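Local structure of methionine-R-sulfoxide reductase (Neisseria meningitidis, 3MMH) at residues 11-16 against 142-148; 49-55 against 130-136; 114-118 against 138-142. The protein reduces free methionine-R-sulfoxide to methionine, using a GAF-type fold whose pocket holds the substrate in this structure. All blocks are in the same frame, centred on the assembly; numbering follows the deposited sequence.

Interaction 1 of 3, residues 11-16 against 142-148; sequences KAALYR and DETDALY
Helix-to-helix packing brings Lys-11, Tyr-15 and Arg-16, near the start of helix 11-27, against the opening turns of helix 143-165. The short segments run almost parallel (12°), their axes 10.0 Å apart. Asp-145, at a magnesium site with Gln-140, is the polar centre. Its OD1 takes a hydrogen bond from Tyr-15 OH at 2.7 Å on the anti lone pair, with the ring and carboxylate planes 73° apart. Its OD2 is gripped twice, by Lys-11 NZ at 2.8 Å on the syn side and by Asp-142 N on the anti side, so the carboxylate can hardly turn. Asp-142 OD1 caps Thr-144 N, completing a capping box with the Asp-142 N bond, and forms a weaker salt bridge to Lys-11 NZ. Next to this network Tyr-148 CB lies over one face of the Tyr-15 ring, 3.6 Å from its centroid, a CH-pi contact, while the near-parallel rings are offset, centroids 5.3 Å apart. Thr-144 CG2 rests on Ala-12 CB at 3.7 Å, and Arg-16 NH1 makes a weak bond to Tyr-148 OH. Around the pair, Phe-47 of helix 32-47 meets the Tyr-15 ring, and Trp-49, just ahead of strand 51-58, touches both Tyr-15 and Asp-145.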
loop_
_atom_site.group_PDB
_atom_site.type_symbol
_atom_site.label_atom_id
_atom_site.label_comp_id
_atom_site.label_asym_id
_atom_site.label_seq_id
_atom_site.Cartn_x
_atom_site.Cartn_y
_atom_site.Cartn_z
ATOM N N LYS A 11 -20.461 -3.283 -12.718
ATOM C CA LYS A 11 -19.947 -2.669 -11.518
ATOM C C LYS A 11 -20.662 -3.090 -10.260
ATOM O O LYS A 11 -20.072 -3.493 -9.257
ATOM C CB LYS A 11 -19.938 -1.132 -11.700
ATOM C CG LYS A 11 -19.347 -0.374 -10.509
ATOM C CD LYS A 11 -19.836 1.104 -10.435
ATOM C CE LYS A 11 -19.475 1.945 -11.607
ATOM N NZ LYS A 11 -19.899 3.324 -11.343
ATOM N N ALA A 12 -21.997 -2.908 -10.224
ATOM C CA ALA A 12 -22.784 -3.225 -9.029
ATOM C C ALA A 12 -22.649 -4.717 -8.683
ATOM O O ALA A 12 -22.453 -5.059 -7.499
ATOM C CB ALA A 12 -24.241 -2.798 -9.221
ATOM N N ALA A 13 -22.746 -5.588 -9.673
ATOM C CA ALA A 13 -22.616 -7.000 -9.422
ATOM C C ALA A 13 -21.235 -7.305 -8.843
ATOM O O ALA A 13 -21.091 -8.191 -8.008
ATOM C CB ALA A 13 -22.898 -7.803 -10.709
ATOM N N LEU A 14 -20.182 -6.618 -9.337
ATOM C CA LEU A 14 -18.845 -6.881 -8.837
ATOM C C LEU A 14 -18.703 -6.463 -7.377
ATOM O O LEU A 14 -18.104 -7.171 -6.585
ATOM C CB LEU A 14 -17.789 -6.231 -9.745
ATOM C CG LEU A 14 -16.331 -6.577 -9.398
ATOM C CD1 LEU A 14 -16.040 -8.024 -9.487
ATOM C CD2 LEU A 14 -15.390 -5.770 -10.301
ATOM N N TYR A 15 -19.266 -5.322 -6.992
ATOM C CA TYR A 15 -19.262 -4.974 -5.573
ATOM C C TYR A 15 -19.921 -6.050 -4.775
ATOM O O TYR A 15 -19.471 -6.402 -3.685
ATOM C CB TYR A 15 -19.981 -3.636 -5.331
ATOM C CG TYR A 15 -19.144 -2.399 -5.571
ATOM C CD1 TYR A 15 -18.111 -2.108 -4.683
ATOM C CD2 TYR A 15 -19.416 -1.505 -6.568
ATOM C CE1 TYR A 15 -17.390 -0.933 -4.815
ATOM C CE2 TYR A 15 -18.698 -0.319 -6.710
ATOM C CZ TYR A 15 -17.673 -0.048 -5.826
ATOM O OH TYR A 15 -16.966 1.124 -5.893
ATOM N N ARG A 16 -21.089 -6.560 -5.184
ATOM C CA ARG A 16 -21.765 -7.587 -4.416
ATOM C C ARG A 16 -20.931 -8.850 -4.272
ATOM O O ARG A 16 -21.007 -9.546 -3.269
ATOM C CB ARG A 16 -23.128 -7.906 -5.051
ATOM C CG ARG A 16 -24.099 -6.765 -4.966
ATOM C CD ARG A 16 -25.520 -7.074 -5.345
ATOM N NE ARG A 16 -25.685 -7.364 -6.747
ATOM C CZ ARG A 16 -26.061 -6.497 -7.689
ATOM N NH1 ARG A 16 -26.226 -5.226 -7.383
ATOM N NH2 ARG A 16 -26.221 -6.909 -8.965
ATOM N N ASP A 142 -20.092 6.792 -9.197
ATOM C CA ASP A 142 -21.451 7.216 -9.127
ATOM C C ASP A 142 -22.124 6.668 -7.857
ATOM O O ASP A 142 -21.451 6.298 -6.887
ATOM C CB ASP A 142 -22.177 6.824 -10.431
ATOM C CG ASP A 142 -22.358 5.362 -10.604
ATOM O OD1 ASP A 142 -22.122 4.589 -9.671
ATOM O OD2 ASP A 142 -22.753 4.929 -11.705
ATOM N N GLU A 143 -23.464 6.668 -7.854
ATOM C CA GLU A 143 -24.187 6.266 -6.672
ATOM C C GLU A 143 -23.915 4.804 -6.249
ATOM O O GLU A 143 -24.011 4.469 -5.079
ATOM C CB GLU A 143 -25.705 6.542 -6.802
ATOM C CG GLU A 143 -26.457 5.628 -7.705
ATOM C CD GLU A 143 -26.394 6.007 -9.170
ATOM O OE1 GLU A 143 -25.651 6.943 -9.528
ATOM O OE2 GLU A 143 -27.099 5.276 -9.976
ATOM N N THR A 144 -23.609 3.964 -7.211
ATOM C CA THR A 144 -23.266 2.572 -6.891
ATOM C C THR A 144 -21.997 2.532 -6.058
ATOM O O THR A 144 -21.902 1.842 -5.049
ATOM C CB THR A 144 -23.116 1.738 -8.170
ATOM O OG1 THR A 144 -24.382 1.724 -8.855
ATOM C CG2 THR A 144 -22.690 0.344 -7.942
ATOM N N ASP A 145 -20.989 3.298 -6.498
ATOM C CA ASP A 145 -19.740 3.352 -5.715
ATOM C C ASP A 145 -19.979 3.959 -4.315
ATOM O O ASP A 145 -19.482 3.508 -3.336
ATOM C CB ASP A 145 -18.678 4.188 -6.464
ATOM C CG ASP A 145 -18.451 3.615 -7.810
ATOM O OD1 ASP A 145 -17.685 2.606 -7.971
ATOM O OD2 ASP A 145 -19.018 4.165 -8.805
ATOM N N ALA A 146 -20.792 5.036 -4.265
ATOM C CA ALA A 146 -21.050 5.652 -2.965
ATOM C C ALA A 146 -21.696 4.635 -2.053
ATOM O O ALA A 146 -21.356 4.526 -0.873
ATOM C CB ALA A 146 -21.903 6.907 -3.151
ATOM N N LEU A 147 -22.703 3.899 -2.513
ATOM C CA LEU A 147 -23.399 2.933 -1.679
ATOM C C LEU A 147 -22.435 1.844 -1.170
ATOM O O LEU A 147 -22.336 1.584 0.028
ATOM C CB LEU A 147 -24.569 2.301 -2.433
ATOM C CG LEU A 147 -25.411 1.317 -1.603
ATOM C CD1 LEU A 147 -26.368 2.141 -0.719
ATOM C CD2 LEU A 147 -26.226 0.380 -2.528
ATOM N N TYR A 148 -21.761 1.184 -2.084
ATOM C CA TYR A 148 -20.948 0.040 -1.721
ATOM C C TYR A 148 -19.647 0.374 -1.066
ATOM O O TYR A 148 -19.262 -0.303 -0.103
ATOM C CB TYR A 148 -20.762 -0.877 -2.939
ATOM C CG TYR A 148 -22.028 -1.616 -3.279
ATOM C CD1 TYR A 148 -22.642 -2.500 -2.389
ATOM C CD2 TYR A 148 -22.579 -1.546 -4.561
ATOM C CE1 TYR A 148 -23.812 -3.167 -2.755
ATOM C CE2 TYR A 148 -23.720 -2.263 -4.896
ATOM C CZ TYR A 148 -24.352 -3.035 -3.974
ATOM O OH TYR A 148 -25.511 -3.732 -4.334
#

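Interaction 2 of 3, residues 49-55 against 130-136; sequences WFWVGFY and VLDADSE. With SME (methionine sulfoxide), chain C; ACT (acetate ion), chain M.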
loop_
_atom_site.group_PDB
_atom_site.type_symbol
_atom_site.label_atom_id
_atom_site.label_comp_id
_atom_site.label_asym_id
_atom_site.label_seq_id
_atom_site.Cartn_x
_atom_site.Cartn_y
_atom_site.Cartn_z
ATOM N N TRP A 49 -9.072 0.794 -10.868
ATOM C CA TRP A 49 -9.016 2.220 -10.788
ATOM C C TRP A 49 -7.581 2.664 -10.838
ATOM O O TRP A 49 -6.671 2.010 -10.389
ATOM C CB TRP A 49 -9.672 2.714 -9.485
ATOM C CG TRP A 49 -11.128 2.422 -9.360
ATOM C CD1 TRP A 49 -12.073 2.531 -10.343
ATOM C CD2 TRP A 49 -11.794 1.928 -8.221
ATOM N NE1 TRP A 49 -13.313 2.186 -9.873
ATOM C CE2 TRP A 49 -13.175 1.838 -8.565
ATOM C CE3 TRP A 49 -11.433 1.596 -6.940
ATOM C CZ2 TRP A 49 -14.142 1.422 -7.639
ATOM C CZ3 TRP A 49 -12.409 1.190 -6.044
ATOM C CH2 TRP A 49 -13.763 1.093 -6.379
ATOM N N PHE A 50 -7.370 3.881 -11.319
ATOM C CA PHE A 50 -6.051 4.512 -11.389
ATOM C C PHE A 50 -5.365 4.593 -10.009
ATOM O O PHE A 50 -4.142 4.332 -9.918
ATOM C CB PHE A 50 -6.228 5.939 -11.938
ATOM C CG PHE A 50 -4.977 6.719 -12.084
ATOM C CD1 PHE A 50 -3.992 6.367 -13.015
ATOM C CD2 PHE A 50 -4.791 7.853 -11.314
ATOM C CE1 PHE A 50 -2.801 7.089 -13.124
ATOM C CE2 PHE A 50 -3.615 8.587 -11.436
ATOM C CZ PHE A 50 -2.727 8.249 -12.410
ATOM N N TRP A 51 -6.088 4.930 -8.970
ATOM C CA TRP A 51 -5.564 5.035 -7.659
ATOM C C TRP A 51 -6.618 4.635 -6.697
ATOM O O TRP A 51 -7.782 5.048 -6.810
ATOM C CB TRP A 51 -5.107 6.498 -7.399
ATOM C CG TRP A 51 -4.146 6.742 -6.279
ATOM C CD1 TRP A 51 -2.783 6.866 -6.433
ATOM C CD2 TRP A 51 -4.409 6.851 -4.865
ATOM N NE1 TRP A 51 -2.232 7.085 -5.220
ATOM C CE2 TRP A 51 -3.186 7.089 -4.234
ATOM C CE3 TRP A 51 -5.564 6.848 -4.077
ATOM C CZ2 TRP A 51 -3.052 7.279 -2.872
ATOM C CZ3 TRP A 51 -5.468 7.007 -2.732
ATOM C CH2 TRP A 51 -4.220 7.213 -2.121
ATOM N N VAL A 52 -6.270 3.883 -5.659
ATOM C CA VAL A 52 -7.217 3.564 -4.603
ATOM C C VAL A 52 -6.462 3.320 -3.289
ATOM O O VAL A 52 -5.479 2.570 -3.291
ATOM C CB VAL A 52 -8.178 2.399 -4.921
ATOM C CG1 VAL A 52 -7.434 1.132 -5.320
ATOM C CG2 VAL A 52 -9.187 2.167 -3.822
ATOM N N GLY A 53 -6.911 3.905 -2.210
ATOM C CA GLY A 53 -6.214 3.771 -0.962
ATOM C C GLY A 53 -6.746 4.617 0.119
ATOM O O GLY A 53 -7.930 5.065 0.051
ATOM N N PHE A 54 -5.958 4.871 1.136
ATOM C CA PHE A 54 -6.406 5.476 2.387
ATOM C C PHE A 54 -5.518 6.608 2.809
ATOM O O PHE A 54 -4.285 6.541 2.629
ATOM C CB PHE A 54 -6.472 4.428 3.486
ATOM C CG PHE A 54 -7.434 3.295 3.178
ATOM C CD1 PHE A 54 -8.765 3.413 3.476
ATOM C CD2 PHE A 54 -7.010 2.176 2.465
ATOM C CE1 PHE A 54 -9.625 2.367 3.136
ATOM C CE2 PHE A 54 -7.863 1.132 2.144
ATOM C CZ PHE A 54 -9.196 1.290 2.463
ATOM N N TYR A 55 -6.128 7.559 3.497
ATOM C CA TYR A 55 -5.433 8.515 4.351
ATOM C C TYR A 55 -6.011 8.416 5.735
ATOM O O TYR A 55 -7.224 8.168 5.883
ATOM C CB TYR A 55 -5.604 9.965 3.854
ATOM C CG TYR A 55 -4.885 10.339 2.610
ATOM C CD1 TYR A 55 -3.731 11.140 2.680
ATOM C CD2 TYR A 55 -5.330 9.963 1.319
ATOM C CE1 TYR A 55 -3.043 11.474 1.564
ATOM C CE2 TYR A 55 -4.636 10.306 0.178
ATOM C CZ TYR A 55 -3.455 11.058 0.289
ATOM O OH TYR A 55 -2.745 11.380 -0.836
ATOM N N VAL A 130 -10.032 8.400 5.531
ATOM C CA VAL A 130 -10.851 8.325 4.344
ATOM C C VAL A 130 -10.333 7.226 3.428
ATOM O O VAL A 130 -9.123 6.945 3.388
ATOM C CB VAL A 130 -10.965 9.643 3.579
ATOM C CG1 VAL A 130 -11.497 10.816 4.452
ATOM C CG2 VAL A 130 -9.609 10.046 2.932
ATOM N N LEU A 131 -11.258 6.650 2.671
ATOM C CA LEU A 131 -11.011 5.876 1.460
ATOM C C LEU A 131 -11.094 6.794 0.256
ATOM O O LEU A 131 -12.120 7.449 0.119
ATOM C CB LEU A 131 -11.983 4.726 1.383
ATOM C CG LEU A 131 -11.816 3.666 0.296
ATOM C CD1 LEU A 131 -12.633 2.371 0.649
ATOM C CD2 LEU A 131 -12.091 4.136 -1.071
ATOM N N ASP A 132 -10.059 6.851 -0.525
ATOM C CA ASP A 132 -10.057 7.678 -1.718
ATOM C C ASP A 132 -9.796 6.791 -2.937
ATOM O O ASP A 132 -8.893 5.956 -2.926
ATOM C CB ASP A 132 -8.913 8.722 -1.629
ATOM C CG ASP A 132 -8.846 9.591 -2.820
ATOM O OD1 ASP A 132 -9.841 10.123 -3.207
ATOM O OD2 ASP A 132 -7.755 9.867 -3.308
ATOM N N ALA A 133 -10.564 7.014 -3.989
ATOM C CA ALA A 133 -10.385 6.321 -5.257
ATOM C C ALA A 133 -10.435 7.351 -6.402
ATOM O O ALA A 133 -11.263 8.264 -6.349
ATOM C CB ALA A 133 -11.345 5.217 -5.509
ATOM N N ASP A 134 -9.551 7.138 -7.377
ATOM C CA ASP A 134 -9.395 8.082 -8.466
ATOM C C ASP A 134 -9.347 7.322 -9.795
ATOM O O ASP A 134 -8.907 6.186 -9.850
ATOM C CB ASP A 134 -8.136 8.992 -8.252
ATOM C CG ASP A 134 -8.139 9.690 -6.925
ATOM O OD1 ASP A 134 -8.606 10.835 -6.888
ATOM O OD2 ASP A 134 -7.670 9.044 -5.939
ATOM N N SER A 135 -9.823 7.965 -10.842
ATOM C CA SER A 135 -9.868 7.387 -12.193
ATOM C C SER A 135 -9.342 8.405 -13.202
ATOM O O SER A 135 -9.557 9.599 -13.052
ATOM C CB SER A 135 -11.284 7.042 -12.542
ATOM O OG SER A 135 -11.344 6.496 -13.868
ATOM N N GLU A 136 -8.686 7.892 -14.219
ATOM C CA GLU A 136 -8.370 8.689 -15.409
ATOM C C GLU A 136 -9.558 8.960 -16.300
ATOM O O GLU A 136 -9.427 9.777 -17.218
ATOM C CB GLU A 136 -7.302 7.974 -16.241
ATOM C CG GLU A 136 -5.991 7.947 -15.572
ATOM C CD GLU A 136 -4.874 7.520 -16.550
ATOM O OE1 GLU A 136 -4.351 8.368 -17.258
ATOM O OE2 GLU A 136 -4.504 6.318 -16.505
HETATM N N SME C . -7.504 14.268 -5.000
HETATM C CA SME C . -7.394 14.240 -3.522
HETATM C CB SME C . -5.940 14.082 -3.029
HETATM C CG SME C . -5.423 12.637 -2.935
HETATM S S SME C . -4.934 11.988 -4.481
HETATM O OE SME C . -5.744 12.208 -5.665
HETATM C CE SME C . -4.516 10.362 -4.011
HETATM C C SME C . -8.068 15.443 -2.925
HETATM O O SME C . -8.141 15.505 -1.689
HETATM O OXT SME C . -8.573 16.337 -3.706
HETATM C C ACT M . -8.985 4.129 -14.357
HETATM O O ACT M . -8.239 5.116 -14.640
HETATM O OXT ACT M . -10.015 4.198 -13.627
HETATM C CH3 ACT M . -8.647 2.851 -15.081
#
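Trp-51 to Tyr-55 and Val-130 to Asp-134 pair as neighbouring antiparallel strands in the middle of the GAF-domain sheet, and one face of the pair forms part of the methionine sulfoxide pocket. Trp-51, Gly-53 and Tyr-55 make hydrogen-bonded pairs with Asp-134, Asp-132 and Val-130; at the Trp-51 end, Phe-50 and Trp-51 both face Asp-134 in a classic beta bulge. On the pocket face, the Trp-51 side chain swings away from its own backbone N (chi1 -161°) and lays the indole flat across the place where Gly-53 has no side chain. The substrate methyl, CE, sits over the centre of that indole, 3.5 Å from Trp-51 CE2. Asp-132 O meets the edge of the same ring in plane, and Asp-134 runs alongside it with its carboxylate turned 73° to the indole. Tyr-55 comes up beside the substrate from further along the strand, its OH 3.6 Å from SME CG and hydrogen-bonded to Cys-75 O. The other face is apolar. There Ala-133 CB lies 3.9 Å from Trp-49 CE3, and Phe-54 crosses Leu-131 at a slant, with CE1 3.8 Å from Leu-131 CB. Leu-36 and Leu-43 of helix 32-47 and Leu-152 and Leu-156 of helix 143-165 pack on this side. Beyond the bulge, Glu-136 CG sits over the Phe-50 ring, 4.0 Å from its centroid. Beside it an acetate, probably from the crystallisation liquor, accepts from Glu-136 N through O and from Ser-135 OG through OXT, the latter at 2.7 Å.

Interaction 3 of 3, residues 114-118 against 138-142; sequences RSEIV and LAQFD. With SME (methionine sulfoxide), chain C.
A single hydrogen bond crosses between Ser-115 and Gln-140: the backbone N of Gln-140 donates to Ser-115 OG at 3.2 Å, nearly straight at 162°. The serine hydroxyl is placed for this by a chi1 of 64°, which tucks OG between its own backbone N and carbonyl carbon, and it also bonds to His-137 O, so one hydroxyl ties down two points of the turn that follows strand 126-135. The apolar part of the contact belongs to Phe-141 and Ile-117. Ile-117 CG2 stands over one face of the Phe-141 ring, 3.9 Å from the centroid, a CH-pi contact displaced toward the rim. The opposite face is met by Gln-140 CB, from the residue just before, and the ring edge comes up against the main chain of the strand, with Phe-141 CE2 3.7 Å from Ser-115 O. In the GAF fold this is where the chain leaves the central sheet for helix 143-165; the loop lies against strand 115-123, which itself pairs with strand 126-135 and opens with a classic beta bulge, Arg-114 and Ser-115 both facing Ser-135. Farther out, the Arg-114 guanidinium lies flat against Leu-138, whose CG is over the centre of its plane and whose CD1 comes within 3.5 Å of NH2. The charged contact goes to the substrate. Glu-116, whose first side-chain bond leads away from the loop, runs extended, with CG opposite the backbone N (chi1 -179°), and delivers its carboxylate to the amino group of methionine sulfoxide: SME N donates to Glu-116 OE1 at 2.9 Å and, more weakly, to OE2 at 3.0 Å.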
loop_
_atom_site.group_PDB
_atom_site.type_symbol
_atom_site.label_atom_id
_atom_site.label_comp_id
_atom_site.label_asym_id
_atom_site.label_seq_id
_atom_site.Cartn_x
_atom_site.Cartn_y
_atom_site.Cartn_z
ATOM N N ARG A 114 -9.093 12.293 -13.376
ATOM C CA ARG A 114 -10.255 13.026 -13.855
ATOM C C ARG A 114 -11.525 12.913 -13.024
ATOM O O ARG A 114 -12.387 13.809 -13.103
ATOM C CB ARG A 114 -10.544 12.706 -15.325
ATOM C CG ARG A 114 -9.327 13.030 -16.264
ATOM C CD ARG A 114 -9.645 13.059 -17.724
ATOM N NE ARG A 114 -10.469 14.253 -17.986
ATOM C CZ ARG A 114 -11.045 14.485 -19.170
ATOM N NH1 ARG A 114 -10.942 13.593 -20.138
ATOM N NH2 ARG A 114 -11.754 15.571 -19.311
ATOM N N SER A 115 -11.676 11.870 -12.242
ATOM C CA SER A 115 -12.834 11.738 -11.384
ATOM C C SER A 115 -12.424 11.043 -10.101
ATOM O O SER A 115 -11.345 10.434 -10.064
ATOM C CB SER A 115 -13.984 11.008 -12.080
ATOM O OG SER A 115 -13.687 9.664 -12.408
ATOM N N GLU A 116 -13.183 11.164 -9.036
ATOM C CA GLU A 116 -12.783 10.724 -7.710
ATOM C C GLU A 116 -13.996 10.453 -6.833
ATOM O O GLU A 116 -15.079 11.062 -7.012
ATOM C CB GLU A 116 -11.940 11.844 -7.087
ATOM C CG GLU A 116 -11.369 11.628 -5.715
ATOM C CD GLU A 116 -10.371 12.617 -5.271
ATOM O OE1 GLU A 116 -10.177 13.655 -5.872
ATOM O OE2 GLU A 116 -9.737 12.427 -4.176
ATOM N N ILE A 117 -13.803 9.630 -5.835
ATOM C CA ILE A 117 -14.774 9.468 -4.725
ATOM C C ILE A 117 -13.984 9.352 -3.414
ATOM O O ILE A 117 -12.935 8.706 -3.402
ATOM C CB ILE A 117 -15.656 8.237 -4.898
ATOM C CG1 ILE A 117 -16.734 8.175 -3.823
ATOM C CG2 ILE A 117 -14.871 6.957 -5.020
ATOM C CD1 ILE A 117 -17.850 7.125 -4.099
ATOM N N VAL A 118 -14.468 10.004 -2.385
ATOM C CA VAL A 118 -13.922 9.911 -1.050
ATOM C C VAL A 118 -14.997 9.486 -0.078
ATOM O O VAL A 118 -16.033 10.150 -0.013
ATOM C CB VAL A 118 -13.260 11.215 -0.603
ATOM C CG1 VAL A 118 -12.692 11.058 0.820
ATOM C CG2 VAL A 118 -12.178 11.642 -1.612
ATOM N N LEU A 138 -13.589 10.316 -16.920
ATOM C CA LEU A 138 -14.625 11.158 -16.321
ATOM C C LEU A 138 -15.736 10.270 -15.761
ATOM O O LEU A 138 -16.065 9.273 -16.326
ATOM C CB LEU A 138 -15.212 12.090 -17.364
ATOM C CG LEU A 138 -14.359 13.251 -17.761
ATOM C CD1 LEU A 138 -14.839 13.869 -19.063
ATOM C CD2 LEU A 138 -14.255 14.296 -16.686
ATOM N N ALA A 139 -16.360 10.716 -14.658
ATOM C CA ALA A 139 -17.578 10.090 -14.114
ATOM C C ALA A 139 -17.405 8.604 -13.948
ATOM O O ALA A 139 -18.388 7.857 -14.111
ATOM C CB ALA A 139 -18.838 10.351 -15.100
ATOM N N GLN A 140 -16.260 8.153 -13.431
ATOM C CA GLN A 140 -16.103 6.737 -13.162
ATOM C C GLN A 140 -16.875 6.324 -11.911
ATOM O O GLN A 140 -17.166 5.136 -11.743
ATOM C CB GLN A 140 -14.617 6.397 -13.039
ATOM C CG GLN A 140 -14.411 4.888 -13.105
ATOM C CD GLN A 140 -14.814 4.279 -14.441
ATOM O OE1 GLN A 140 -14.589 4.918 -15.472
ATOM N NE2 GLN A 140 -15.444 3.096 -14.446
ATOM N N PHE A 141 -17.149 7.258 -11.025
ATOM C CA PHE A 141 -17.746 6.971 -9.743
ATOM C C PHE A 141 -19.137 7.595 -9.644
ATOM O O PHE A 141 -19.343 8.748 -10.032
ATOM C CB PHE A 141 -16.897 7.466 -8.560
ATOM C CG PHE A 141 -15.472 6.993 -8.670
ATOM C CD1 PHE A 141 -15.143 5.714 -8.306
ATOM C CD2 PHE A 141 -14.473 7.814 -9.178
ATOM C CE1 PHE A 141 -13.824 5.292 -8.438
ATOM C CE2 PHE A 141 -13.187 7.365 -9.311
ATOM C CZ PHE A 141 -12.847 6.098 -8.927
ATOM N N ASP A 142 -20.092 6.792 -9.197
ATOM C CA ASP A 142 -21.451 7.216 -9.127
ATOM C C ASP A 142 -22.124 6.668 -7.857
ATOM O O ASP A 142 -21.451 6.298 -6.887
ATOM C CB ASP A 142 -22.177 6.824 -10.431
ATOM C CG ASP A 142 -22.358 5.362 -10.604
ATOM O OD1 ASP A 142 -22.122 4.589 -9.671
ATOM O OD2 ASP A 142 -22.753 4.929 -11.705
HETATM N N SME C . -7.504 14.268 -5.000
HETATM C CA SME C . -7.394 14.240 -3.522
HETATM C CB SME C . -5.940 14.082 -3.029
HETATM C CG SME C . -5.423 12.637 -2.935
HETATM S S SME C . -4.934 11.988 -4.481
HETATM O OE SME C . -5.744 12.208 -5.665
HETATM C CE SME C . -4.516 10.362 -4.011
HETATM C C SME C . -8.068 15.443 -2.925
HETATM O O SME C . -8.141 15.505 -1.689
HETATM O OXT SME C . -8.573 16.337 -3.706
#

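Interactions 2 and 3 meet through strands 126-135 and 115-123, which are neighbours in the sheet, and their centres are about 10 Å apart. Both touch the substrate, and Glu-116 of interaction 3 comes close to Asp-132 and Asp-134 of interaction 2, gathering three acids in one pocket. Interaction 1 sits among the helices, its centre about 15 Å from that of interaction 2 and 12 Å from that of interaction 3. It shares Asp-142 with interaction 3 and meets Trp-49 of interaction 2 through Tyr-15 and Asp-145. Along the chain, 11-16 and 142-148 enclose both other contacts, whose segments alternate, and the N- and C-terminal helices pack together beside the substrate-binding sheet.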